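Local atomic coordinates of DyP-type peroxidase (Thermobifida cellulosilytica, PDB entry 4GS1), a protein that probably uses hydrogen peroxide to oxidise dyes and related substrates at a bound haem, as DyP-type peroxidases of the ferredoxin-like fold do. Residues A38-I43 and A378-T383; D127-L132 and S374-V379; R221-P226 and R316-G321; Y241-R246 and A342-P347. One frame throughout, in Å; residues are numbered along the deposited sequence.

Interaction 1 of 4, residues A38-I43 and A378-T383; sequences APQPGI and AVPAAT
Pro39 and Ala381 mark the closest approach of the two backbones, their CA atoms 4.4 Å apart, where a loop from the N-terminal half passes the exit of strand 369-379, an outer strand of the C-terminal antiparallel sheet in this ferredoxin-like fold. The loop turns at a cis peptide bond before Pro39, and the chains do not pair as strands. Instead, water 1 joins them: it donates to Pro39 O at 3.0 Å and accepts from Ala382 N at 2.9 Å. The direct polar link comes from the buried side chain of Gln40. Its CG lies anti to the carbonyl carbon (chi1 -76°) and the chain runs out extended, which carries the amide to the backbone just beyond the strand. There Gln40 NE2 donates to Pro380 O at 2.9 Å in a nearly straight bond (166°), with the donor in the carbonyl plane and the acceptor close to the amide plane. Gln40 OE1 accepts from Ile109 N on strand 106-111, so both ends of the amide are engaged and its flip state is fixed, and the side chain ties this exit to the other half's sheet. Val379 reaches back with CG1, anti to its N, and approaches Gln40 NE2 to 3.4 Å; Ile43 CD1 lies more loosely against the same methyl. At the more open side, Pro39 CB meets Ala381 CB at 3.7 Å.

Interaction 2 of 4, residues D127-L132 and S374-V379; sequences DALADL and SALFAV. With GOL (glycerol), chain H.
Leu132 N donates to O1 of a glycerol molecule at 2.7 Å, and the same glycerol takes a straighter bond (171°) from Leu376 N to its O3 at 2.9 Å. The glycerol, probably from the crystallisation liquor, thus bridges two backbone amides, one from each segment. Beside it the protein surfaces meet through leucines. Leu376 takes the largest share of the contact: with CG anti to the backbone N (chi1 170°), it sends CD2 into the bend of the 127-132 loop, where this methyl lies 3.3 Å from Ala130 O and also approaches Ala128 O. Leu129 CD1 comes against the same methyl at 4.1 Å. The bend itself is closed by a bond from Ala130 N to Asp127 O, one 3-10 turn. Both methyls of Leu129, CD1 and CD2, rest on Ala378 CB, each at 4.2 Å, while Leu132 CG packs on Leu376 CB and Leu132 CD1 lies 3.7 Å from Ser374 OG, a hydroxyl engaged by Arg245. Ser374, Leu376 and Ala378 all point to this loop. Phe377, pointing the other way, touches Met150 of the N-terminal sheet. Strand 369-379, at the border of the C-terminal four-stranded antiparallel sheet, is therefore covered by a loop on one face and by the second sheet on the other, as fits a protein built from two ferredoxin-like halves.

Interaction 3 of 4, residues R221-P226 and R316-G321; sequences RTVTAP and RMVRRG. With HEM (protoporphyrin IX containing Fe), chain F; OXY (oxygen molecule), chain G.
Thr222 and Val223, at the end of helix 217-223, make a buried helix-to-strand contact with Met317 and Val318, where the chain enters strand 318-328 of the C-terminal ferredoxin-like sheet and reaches the haem pocket. Thr222 CG2, anti to the backbone N, is laid against the strand backbone, 3.6 Å from Met317 CA. Thr222 OG1 bonds back to Leu218 O within the helix and passes the aliphatic part of Arg316, which crosses it nearly at a right angle. Val223 CG1 presses closely on Val318 CG2 at 3.5 Å. Between the backbones, water 2 donates to both Thr222 O and Arg316 O, 2.7 Å from each carbonyl oxygen. Beyond this packing, Arg319 turns to the haem. Its guanidinium lies with one face over C4D of the porphyrin, while Arg319 NH1 and NH2 both grip propionate O2A, in the guanidinium plane, each at 2.9 Å. Arg319 NH1 also gives a weak bond to O1 of the oxygen molecule, in a pocket that Asp207 and Leu338 help to line; an aspartate and an arginine above the iron are usual in DyP-type peroxidases. A leucine in place of Arg319 would probably leave the propionate without this two-nitrogen grip and the oxygen molecule without the weak bond from NH1. That oxygen molecule sits on the metal, with O1 2.4 Å from the haem iron.

Interaction 4 of 4, residues Y241-R246 and A342-P347; sequences YLVVRR and AWQGNP
Tyr241 O accepts two bonds from one residue: Gln344 N approaches in the carbonyl plane at 3.1 Å, and Gln344 NE2 from above that plane at 2.9 Å. The side chain manages this because its CG stands between the backbone N and carbonyl carbon (chi1 61°) and the chain then bends sharply at chi2, folding the amide over toward the neighbouring strand. Gln344 OE1 is taken by Phe351 N, which helps fix the amide's rotation. In return Tyr241 N donates to Gln344 O, and two residues along, Val243 and Ala342 exchange a second pair of bonds, Val243 N to Ala342 O and Ala342 N to Val243 O, both 2.9 Å. Tyr241-Gln344 and Val243-Ala342 are thus hydrogen-bonded antiparallel pairs, with Leu242-Trp343 the non-hydrogen-bonded pair between them, in the middle two strands of the C-terminal ferredoxin-like sheet. On the Leu242 side the indole lies flat under its neighbour: Leu242 CB stands 3.8 Å from the centroid of the six-membered ring of Trp343, a CH-pi contact, and Leu242 CD1 sits over the same ring system nearer its rim. An alanine in place of Trp343 would probably open a gap beside Leu242 and leave Ile43 and Val379, which also pack on the indole, without their shared support. On the other face, Tyr241 CB rests against Pro347 CG at 3.9 Å, the two side chains crossing at about a right angle, and the edge of the phenol ring meets a backbone carbonyl, with Tyr241 CD2 3.3 Å from Gly345 O.

How the interactions relate
Interaction 4 lies in the middle of the set, its centre 7 Å from that of interaction 2 and 8 Å from that of interaction 3, and all four involve the C-terminal sheet. A probable hydrogen bond from Val244 N to Ala375 O (2.9 Å) links it to the strand of interaction 2, and another from Trp343 N to Val318 O (2.8 Å) to that of interaction 3. Interactions 1 and 2 overlap on strand 369-379, sharing Ala378 and Val379. Interaction 1 meets interaction 4 at the indole, where Ile43 CD1 is 3.5 Å from Trp343 CZ3. Interaction 3 alone touches the haem, although the Ala342 side chain in interaction 4 comes within about 6 Å of it.

Interaction 1 of 4, residues A38-I43 and A378-T383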
# COMPACT_ATOMS: atom_id res chain seq x y z
N ALA B 38 14.24 -8.89 21.40
CA ALA B 38 13.43 -9.80 22.20
C ALA B 38 12.01 -9.29 22.37
O ALA B 38 11.79 -8.08 22.43
CB ALA B 38 14.07 -10.02 23.56
N PRO B 39 11.02 -10.22 22.45
CA PRO B 39 11.17 -11.67 22.30
C PRO B 39 11.48 -12.10 20.87
O PRO B 39 12.12 -13.13 20.68
CB PRO B 39 9.79 -12.20 22.72
CG PRO B 39 8.86 -11.09 22.45
CD PRO B 39 9.64 -9.84 22.79
N GLN B 40 11.03 -11.30 19.90
CA GLN B 40 11.35 -11.48 18.49
C GLN B 40 11.39 -10.07 17.90
O GLN B 40 10.87 -9.14 18.52
CB GLN B 40 10.23 -12.26 17.78
CG GLN B 40 10.19 -13.76 18.05
CD GLN B 40 9.14 -14.44 17.19
OE1 GLN B 40 9.10 -14.25 15.97
NE2 GLN B 40 8.26 -15.21 17.83
N PRO B 41 11.99 -9.92 16.71
CA PRO B 41 11.92 -8.62 16.01
C PRO B 41 10.48 -8.25 15.75
O PRO B 41 9.64 -9.15 15.61
CB PRO B 41 12.60 -8.92 14.68
CG PRO B 41 13.54 -10.05 14.97
CD PRO B 41 12.79 -10.90 15.95
N GLY B 42 10.18 -6.96 15.68
CA GLY B 42 8.85 -6.51 15.32
C GLY B 42 8.03 -5.98 16.48
O GLY B 42 6.83 -5.75 16.34
N ILE B 43 8.69 -5.77 17.62
CA ILE B 43 8.00 -5.29 18.82
C ILE B 43 8.72 -4.05 19.36
O ILE B 43 8.13 -2.98 19.45
CB ILE B 43 7.93 -6.39 19.91
CG1 ILE B 43 7.13 -7.59 19.38
CG2 ILE B 43 7.33 -5.84 21.21
CD1 ILE B 43 7.29 -8.84 20.21
N ALA B 378 -0.03 -15.45 20.24
CA ALA B 378 1.07 -15.62 21.17
C ALA B 378 2.37 -15.57 20.38
O ALA B 378 2.54 -16.27 19.37
CB ALA B 378 0.94 -16.96 21.91
N VAL B 379 3.30 -14.74 20.83
CA VAL B 379 4.56 -14.56 20.12
C VAL B 379 5.71 -14.93 21.05
O VAL B 379 6.15 -14.14 21.88
CB VAL B 379 4.70 -13.11 19.61
CG1 VAL B 379 6.06 -12.91 18.95
CG2 VAL B 379 3.58 -12.80 18.62
N PRO B 380 6.19 -16.17 20.93
CA PRO B 380 7.17 -16.65 21.92
C PRO B 380 8.59 -16.13 21.70
O PRO B 380 8.93 -15.65 20.62
CB PRO B 380 7.11 -18.18 21.76
CG PRO B 380 6.61 -18.42 20.38
CD PRO B 380 5.73 -17.24 20.02
N ALA B 381 9.41 -16.23 22.75
CA ALA B 381 10.84 -16.01 22.63
C ALA B 381 11.50 -17.36 22.39
O ALA B 381 11.22 -18.33 23.10
CB ALA B 381 11.38 -15.38 23.90
N ALA B 382 12.39 -17.44 21.40
CA ALA B 382 13.11 -18.69 21.14
C ALA B 382 14.58 -18.52 21.49
O ALA B 382 15.17 -17.48 21.21
CB ALA B 382 12.95 -19.10 19.69
N THR B 383 15.18 -19.55 22.09
CA THR B 383 16.60 -19.52 22.43
C THR B 383 17.47 -19.53 21.17
O THR B 383 16.98 -19.34 20.06
CB THR B 383 17.03 -20.71 23.32
OG1 THR B 383 17.16 -21.88 22.52
CG2 THR B 383 16.02 -20.95 24.44
O HOH W 1 13.58 -15.47 19.60

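Interaction 2 of 4, residues D127-L132 and S374-V379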
# COMPACT_ATOMS: atom_id res chain seq x y z
N ASP B 127 -3.63 -19.04 30.25
CA ASP B 127 -4.83 -18.22 30.41
C ASP B 127 -4.78 -16.96 29.55
O ASP B 127 -5.81 -16.48 29.07
CB ASP B 127 -5.02 -17.82 31.88
CG ASP B 127 -5.45 -18.97 32.76
OD1 ASP B 127 -5.83 -20.04 32.23
OD2 ASP B 127 -5.43 -18.80 33.99
N ALA B 128 -3.58 -16.42 29.35
CA ALA B 128 -3.42 -15.19 28.56
C ALA B 128 -3.77 -15.39 27.09
O ALA B 128 -3.99 -14.41 26.37
CB ALA B 128 -1.99 -14.66 28.70
N LEU B 129 -3.82 -16.64 26.65
CA LEU B 129 -4.21 -16.96 25.27
C LEU B 129 -5.72 -17.24 25.14
O LEU B 129 -6.18 -17.69 24.10
CB LEU B 129 -3.37 -18.13 24.72
CG LEU B 129 -3.37 -18.44 23.22
CD1 LEU B 129 -3.19 -17.18 22.39
CD2 LEU B 129 -2.27 -19.45 22.88
N ALA B 130 -6.49 -16.94 26.18
CA ALA B 130 -7.95 -17.12 26.08
C ALA B 130 -8.51 -16.21 25.00
O ALA B 130 -8.00 -15.11 24.78
CB ALA B 130 -8.62 -16.81 27.41
N ASP B 131 -9.56 -16.66 24.31
CA ASP B 131 -10.18 -15.83 23.28
C ASP B 131 -10.59 -14.47 23.83
O ASP B 131 -10.99 -14.34 24.99
CB ASP B 131 -11.41 -16.53 22.68
CG ASP B 131 -11.05 -17.79 21.91
OD1 ASP B 131 -11.98 -18.60 21.64
OD2 ASP B 131 -9.87 -18.00 21.56
N LEU B 132 -10.49 -13.44 22.99
CA LEU B 132 -10.93 -12.11 23.36
C LEU B 132 -12.45 -12.10 23.51
O LEU B 132 -13.15 -12.85 22.83
CB LEU B 132 -10.49 -11.09 22.30
CG LEU B 132 -8.99 -10.99 22.01
CD1 LEU B 132 -8.72 -10.00 20.87
CD2 LEU B 132 -8.24 -10.56 23.25
N SER B 374 -10.19 -8.87 13.88
CA SER B 374 -9.63 -9.04 15.22
C SER B 374 -8.90 -10.36 15.34
O SER B 374 -9.38 -11.37 14.82
CB SER B 374 -10.78 -9.03 16.24
OG SER B 374 -10.28 -9.20 17.56
N ALA B 375 -7.78 -10.37 16.04
CA ALA B 375 -7.06 -11.60 16.32
C ALA B 375 -6.15 -11.46 17.52
O ALA B 375 -5.66 -10.36 17.82
CB ALA B 375 -6.24 -12.02 15.10
N LEU B 376 -5.93 -12.58 18.20
CA LEU B 376 -4.95 -12.64 19.28
C LEU B 376 -3.91 -13.69 18.91
O LEU B 376 -4.26 -14.80 18.48
CB LEU B 376 -5.64 -12.99 20.61
CG LEU B 376 -4.74 -13.34 21.81
CD1 LEU B 376 -3.90 -12.15 22.25
CD2 LEU B 376 -5.57 -13.86 22.99
N PHE B 377 -2.64 -13.34 19.07
CA PHE B 377 -1.54 -14.26 18.79
C PHE B 377 -0.51 -14.26 19.89
O PHE B 377 -0.16 -13.21 20.43
CB PHE B 377 -0.84 -13.91 17.47
CG PHE B 377 -1.70 -14.13 16.26
CD1 PHE B 377 -1.98 -15.41 15.81
CD2 PHE B 377 -2.22 -13.05 15.57
CE1 PHE B 377 -2.78 -15.61 14.69
CE2 PHE B 377 -3.02 -13.25 14.44
CZ PHE B 377 -3.30 -14.53 14.01
N ALA B 378 -0.03 -15.45 20.24
CA ALA B 378 1.07 -15.62 21.17
C ALA B 378 2.37 -15.57 20.38
O ALA B 378 2.54 -16.27 19.37
CB ALA B 378 0.94 -16.96 21.91
N VAL B 379 3.30 -14.74 20.83
CA VAL B 379 4.56 -14.56 20.12
C VAL B 379 5.71 -14.93 21.05
O VAL B 379 6.15 -14.14 21.88
CB VAL B 379 4.70 -13.11 19.61
CG1 VAL B 379 6.06 -12.91 18.95
CG2 VAL B 379 3.58 -12.80 18.62
C1 GOL H . -9.37 -14.06 19.34
O1 GOL H . -10.29 -14.10 20.40
C2 GOL H . -9.80 -15.04 18.25
O2 GOL H . -10.26 -14.33 17.11
C3 GOL H . -8.53 -15.76 17.87
O3 GOL H . -7.65 -14.75 17.44

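Interaction 3 of 4, residues R221-P226 and R316-G321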
# COMPACT_ATOMS: atom_id res chain seq x y z
N ARG B 221 8.55 -4.51 30.98
CA ARG B 221 7.51 -4.99 31.89
C ARG B 221 6.16 -5.00 31.21
O ARG B 221 5.32 -5.86 31.47
CB ARG B 221 7.42 -4.12 33.15
CG ARG B 221 8.56 -4.29 34.13
CD ARG B 221 8.15 -3.91 35.56
NE ARG B 221 7.72 -2.52 35.69
CZ ARG B 221 8.55 -1.48 35.69
NH1 ARG B 221 9.86 -1.66 35.55
NH2 ARG B 221 8.08 -0.25 35.82
N THR B 222 5.94 -4.03 30.32
CA THR B 222 4.65 -3.89 29.67
C THR B 222 4.39 -4.99 28.64
O THR B 222 3.27 -5.49 28.55
CB THR B 222 4.52 -2.50 29.02
OG1 THR B 222 4.58 -1.50 30.05
CG2 THR B 222 3.21 -2.37 28.28
N VAL B 223 5.41 -5.38 27.88
CA VAL B 223 5.19 -6.33 26.77
C VAL B 223 5.48 -7.79 27.08
O VAL B 223 5.05 -8.68 26.34
CB VAL B 223 5.98 -5.95 25.49
CG1 VAL B 223 5.64 -4.53 25.04
CG2 VAL B 223 7.48 -6.10 25.71
N THR B 224 6.21 -8.05 28.16
CA THR B 224 6.73 -9.40 28.38
C THR B 224 5.87 -10.26 29.30
O THR B 224 5.52 -9.84 30.40
CB THR B 224 8.15 -9.33 28.99
OG1 THR B 224 8.96 -8.47 28.18
CG2 THR B 224 8.77 -10.71 29.04
N ALA B 225 5.57 -11.48 28.86
CA ALA B 225 4.81 -12.41 29.70
C ALA B 225 5.65 -12.88 30.88
O ALA B 225 6.75 -13.40 30.70
CB ALA B 225 4.34 -13.61 28.87
N PRO B 226 5.12 -12.72 32.10
CA PRO B 226 5.83 -13.20 33.29
C PRO B 226 5.85 -14.72 33.32
O PRO B 226 4.99 -15.33 32.67
CB PRO B 226 4.98 -12.65 34.45
CG PRO B 226 3.62 -12.46 33.87
CD PRO B 226 3.83 -12.09 32.43
N ARG B 316 -1.74 -1.47 30.80
CA ARG B 316 -0.83 -0.73 29.93
C ARG B 316 -0.47 -1.62 28.76
O ARG B 316 -0.45 -2.84 28.88
CB ARG B 316 0.43 -0.35 30.71
CG ARG B 316 1.23 0.81 30.13
CD ARG B 316 2.37 1.23 31.08
NE ARG B 316 1.89 1.61 32.41
CZ ARG B 316 1.65 2.86 32.78
NH1 ARG B 316 1.85 3.87 31.94
NH2 ARG B 316 1.21 3.11 34.01
N MET B 317 -0.20 -1.00 27.61
CA MET B 317 0.19 -1.76 26.43
C MET B 317 1.15 -0.94 25.58
O MET B 317 1.30 0.26 25.80
CB MET B 317 -1.05 -2.15 25.61
CG MET B 317 -1.73 -0.97 24.93
SD MET B 317 -3.45 -1.33 24.53
CE MET B 317 -4.20 -1.08 26.14
N VAL B 318 1.82 -1.59 24.63
CA VAL B 318 2.56 -0.87 23.60
C VAL B 318 1.77 -0.95 22.30
O VAL B 318 1.52 -2.03 21.79
CB VAL B 318 3.98 -1.42 23.39
CG1 VAL B 318 4.60 -0.83 22.14
CG2 VAL B 318 4.84 -1.10 24.61
N ARG B 319 1.36 0.21 21.79
CA ARG B 319 0.62 0.27 20.54
C ARG B 319 1.59 0.52 19.39
O ARG B 319 2.31 1.52 19.40
CB ARG B 319 -0.46 1.35 20.62
CG ARG B 319 -1.62 0.99 21.54
CD ARG B 319 -2.45 2.21 21.94
NE ARG B 319 -1.65 3.16 22.72
CZ ARG B 319 -1.44 4.43 22.39
NH1 ARG B 319 -1.99 4.95 21.30
NH2 ARG B 319 -0.68 5.19 23.16
N ARG B 320 1.60 -0.38 18.41
CA ARG B 320 2.55 -0.32 17.30
C ARG B 320 1.76 -0.52 16.02
O ARG B 320 1.89 -1.51 15.31
CB ARG B 320 3.63 -1.40 17.47
CG ARG B 320 4.82 -1.30 16.52
CD ARG B 320 5.82 -2.41 16.85
NE ARG B 320 6.98 -2.43 15.96
CZ ARG B 320 6.99 -3.02 14.77
NH1 ARG B 320 5.89 -3.60 14.30
NH2 ARG B 320 8.10 -3.01 14.03
N GLY B 321 0.89 0.45 15.74
CA GLY B 321 -0.06 0.34 14.65
C GLY B 321 0.38 1.00 13.36
O GLY B 321 1.40 1.71 13.31
CHA HEM F . -4.18 7.03 23.04
CHB HEM F . -6.08 7.20 18.59
CHC HEM F . -8.07 2.81 19.21
CHD HEM F . -5.82 2.43 23.50
C1A HEM F . -4.55 7.45 21.79
C2A HEM F . -4.23 8.74 21.24
C3A HEM F . -4.76 8.79 20.01
C4A HEM F . -5.42 7.53 19.75
CMA HEM F . -4.69 9.96 19.01
CAA HEM F . -3.42 9.84 21.97
CBA HEM F . -1.92 9.78 21.65
CGA HEM F . -1.24 8.58 22.26
O1A HEM F . -0.98 8.60 23.50
O2A HEM F . -0.94 7.61 21.51
C1B HEM F . -6.80 6.04 18.38
C2B HEM F . -7.59 5.76 17.21
C3B HEM F . -8.15 4.55 17.37
C4B HEM F . -7.72 4.03 18.66
CMB HEM F . -7.74 6.75 16.03
CAB HEM F . -9.08 3.76 16.41
CBB HEM F . -9.10 3.97 15.08
C1C HEM F . -7.63 2.33 20.43
C2C HEM F . -7.98 1.04 21.03
C3C HEM F . -7.34 0.94 22.21
C4C HEM F . -6.60 2.16 22.40
CMC HEM F . -8.89 -0.00 20.35
CAC HEM F . -7.34 -0.20 23.27
CBC HEM F . -8.29 -1.13 23.40
C1D HEM F . -5.17 3.61 23.75
C2D HEM F . -4.34 3.86 24.90
C3D HEM F . -3.85 5.28 24.77
C4D HEM F . -4.40 5.77 23.53
CMD HEM F . -4.02 2.89 26.07
CAD HEM F . -2.93 6.03 25.75
CBD HEM F . -3.75 6.56 26.92
CGD HEM F . -2.80 7.25 27.88
O1D HEM F . -2.64 8.49 27.78
O2D HEM F . -2.18 6.55 28.73
NA HEM F . -5.28 6.72 20.87
NB HEM F . -6.90 4.97 19.25
NC HEM F . -6.79 3.00 21.31
ND HEM F . -5.18 4.76 22.95
FE HEM F . -6.12 4.90 21.15
O1 OXY G . -4.28 4.09 19.83
O2 OXY G . -3.48 3.67 18.66
O HOH W 2 1.06 -4.77 29.97

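Interaction 4 of 4, residues Y241-R246 and A342-P347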
# COMPACT_ATOMS: atom_id res chain seq x y z
N TYR B 241 2.14 -11.03 23.83
CA TYR B 241 0.87 -11.26 23.14
C TYR B 241 0.50 -10.07 22.28
O TYR B 241 0.59 -8.92 22.72
CB TYR B 241 -0.26 -11.56 24.13
CG TYR B 241 -0.07 -12.87 24.85
CD1 TYR B 241 -0.63 -14.04 24.36
CD2 TYR B 241 0.66 -12.94 26.02
CE1 TYR B 241 -0.47 -15.25 25.02
CE2 TYR B 241 0.84 -14.16 26.68
CZ TYR B 241 0.27 -15.30 26.17
OH TYR B 241 0.43 -16.51 26.83
N LEU B 242 0.08 -10.35 21.05
CA LEU B 242 -0.36 -9.34 20.10
C LEU B 242 -1.87 -9.39 19.92
O LEU B 242 -2.43 -10.44 19.58
CB LEU B 242 0.29 -9.59 18.74
CG LEU B 242 -0.31 -8.82 17.57
CD1 LEU B 242 -0.07 -7.33 17.73
CD2 LEU B 242 0.28 -9.30 16.26
N VAL B 243 -2.54 -8.26 20.13
CA VAL B 243 -3.92 -8.11 19.70
C VAL B 243 -3.95 -7.24 18.45
O VAL B 243 -3.49 -6.10 18.47
CB VAL B 243 -4.80 -7.47 20.79
CG1 VAL B 243 -6.19 -7.13 20.21
CG2 VAL B 243 -4.93 -8.40 21.98
N VAL B 244 -4.49 -7.78 17.36
CA VAL B 244 -4.68 -7.02 16.13
C VAL B 244 -6.14 -6.63 16.00
O VAL B 244 -7.03 -7.47 16.19
CB VAL B 244 -4.35 -7.88 14.90
CG1 VAL B 244 -4.55 -7.07 13.62
CG2 VAL B 244 -2.93 -8.40 14.97
N ARG B 245 -6.40 -5.36 15.69
CA ARG B 245 -7.75 -4.94 15.31
C ARG B 245 -7.70 -4.15 14.01
O ARG B 245 -6.94 -3.19 13.89
CB ARG B 245 -8.42 -4.11 16.42
CG ARG B 245 -8.46 -4.80 17.79
CD ARG B 245 -9.55 -5.87 17.88
NE ARG B 245 -10.87 -5.27 18.14
CZ ARG B 245 -11.89 -5.93 18.68
NH1 ARG B 245 -11.77 -7.21 19.02
NH2 ARG B 245 -13.04 -5.30 18.90
N ARG B 246 -8.51 -4.55 13.04
CA ARG B 246 -8.69 -3.76 11.83
C ARG B 246 -9.82 -2.77 12.08
O ARG B 246 -10.98 -3.17 12.19
CB ARG B 246 -9.02 -4.68 10.64
CG ARG B 246 -9.27 -3.93 9.34
CD ARG B 246 -9.58 -4.89 8.18
NE ARG B 246 -9.93 -4.16 6.97
CZ ARG B 246 -9.74 -4.61 5.74
NH1 ARG B 246 -9.18 -5.80 5.53
NH2 ARG B 246 -10.10 -3.86 4.71
N ALA B 342 -1.64 -4.06 19.46
CA ALA B 342 -1.24 -3.84 20.85
C ALA B 342 -0.40 -5.01 21.34
O ALA B 342 -0.79 -6.17 21.16
CB ALA B 342 -2.45 -3.66 21.74
N TRP B 343 0.72 -4.70 21.99
CA TRP B 343 1.60 -5.73 22.54
C TRP B 343 1.57 -5.65 24.05
O TRP B 343 1.63 -4.55 24.62
CB TRP B 343 3.03 -5.47 22.05
CG TRP B 343 3.19 -5.67 20.58
CD1 TRP B 343 3.10 -4.72 19.60
CD2 TRP B 343 3.46 -6.91 19.92
NE1 TRP B 343 3.30 -5.30 18.36
CE2 TRP B 343 3.53 -6.65 18.54
CE3 TRP B 343 3.64 -8.22 20.37
CZ2 TRP B 343 3.77 -7.64 17.60
CZ3 TRP B 343 3.89 -9.20 19.44
CH2 TRP B 343 3.96 -8.91 18.08
N GLN B 344 1.49 -6.80 24.72
CA GLN B 344 1.40 -6.82 26.18
C GLN B 344 1.76 -8.20 26.70
O GLN B 344 1.68 -9.19 25.98
CB GLN B 344 -0.02 -6.46 26.64
CG GLN B 344 -1.11 -7.42 26.15
CD GLN B 344 -1.89 -6.85 24.98
OE1 GLN B 344 -2.71 -5.95 25.16
NE2 GLN B 344 -1.62 -7.35 23.77
N GLY B 345 2.14 -8.27 27.98
CA GLY B 345 2.47 -9.55 28.58
C GLY B 345 1.24 -10.41 28.84
O GLY B 345 1.34 -11.63 29.00
N ASN B 346 0.08 -9.76 28.91
CA ASN B 346 -1.17 -10.44 29.25
C ASN B 346 -2.35 -9.59 28.80
O ASN B 346 -2.56 -8.49 29.34
CB ASN B 346 -1.23 -10.65 30.76
CG ASN B 346 -2.52 -11.29 31.23
OD1 ASN B 346 -3.36 -11.71 30.43
ND2 ASN B 346 -2.68 -11.38 32.56
N PRO B 347 -3.12 -10.05 27.79
CA PRO B 347 -4.24 -9.23 27.33
C PRO B 347 -5.23 -8.88 28.44
O PRO B 347 -5.88 -7.83 28.38
CB PRO B 347 -4.91 -10.12 26.27
CG PRO B 347 -3.77 -10.97 25.74
CD PRO B 347 -2.97 -11.28 26.99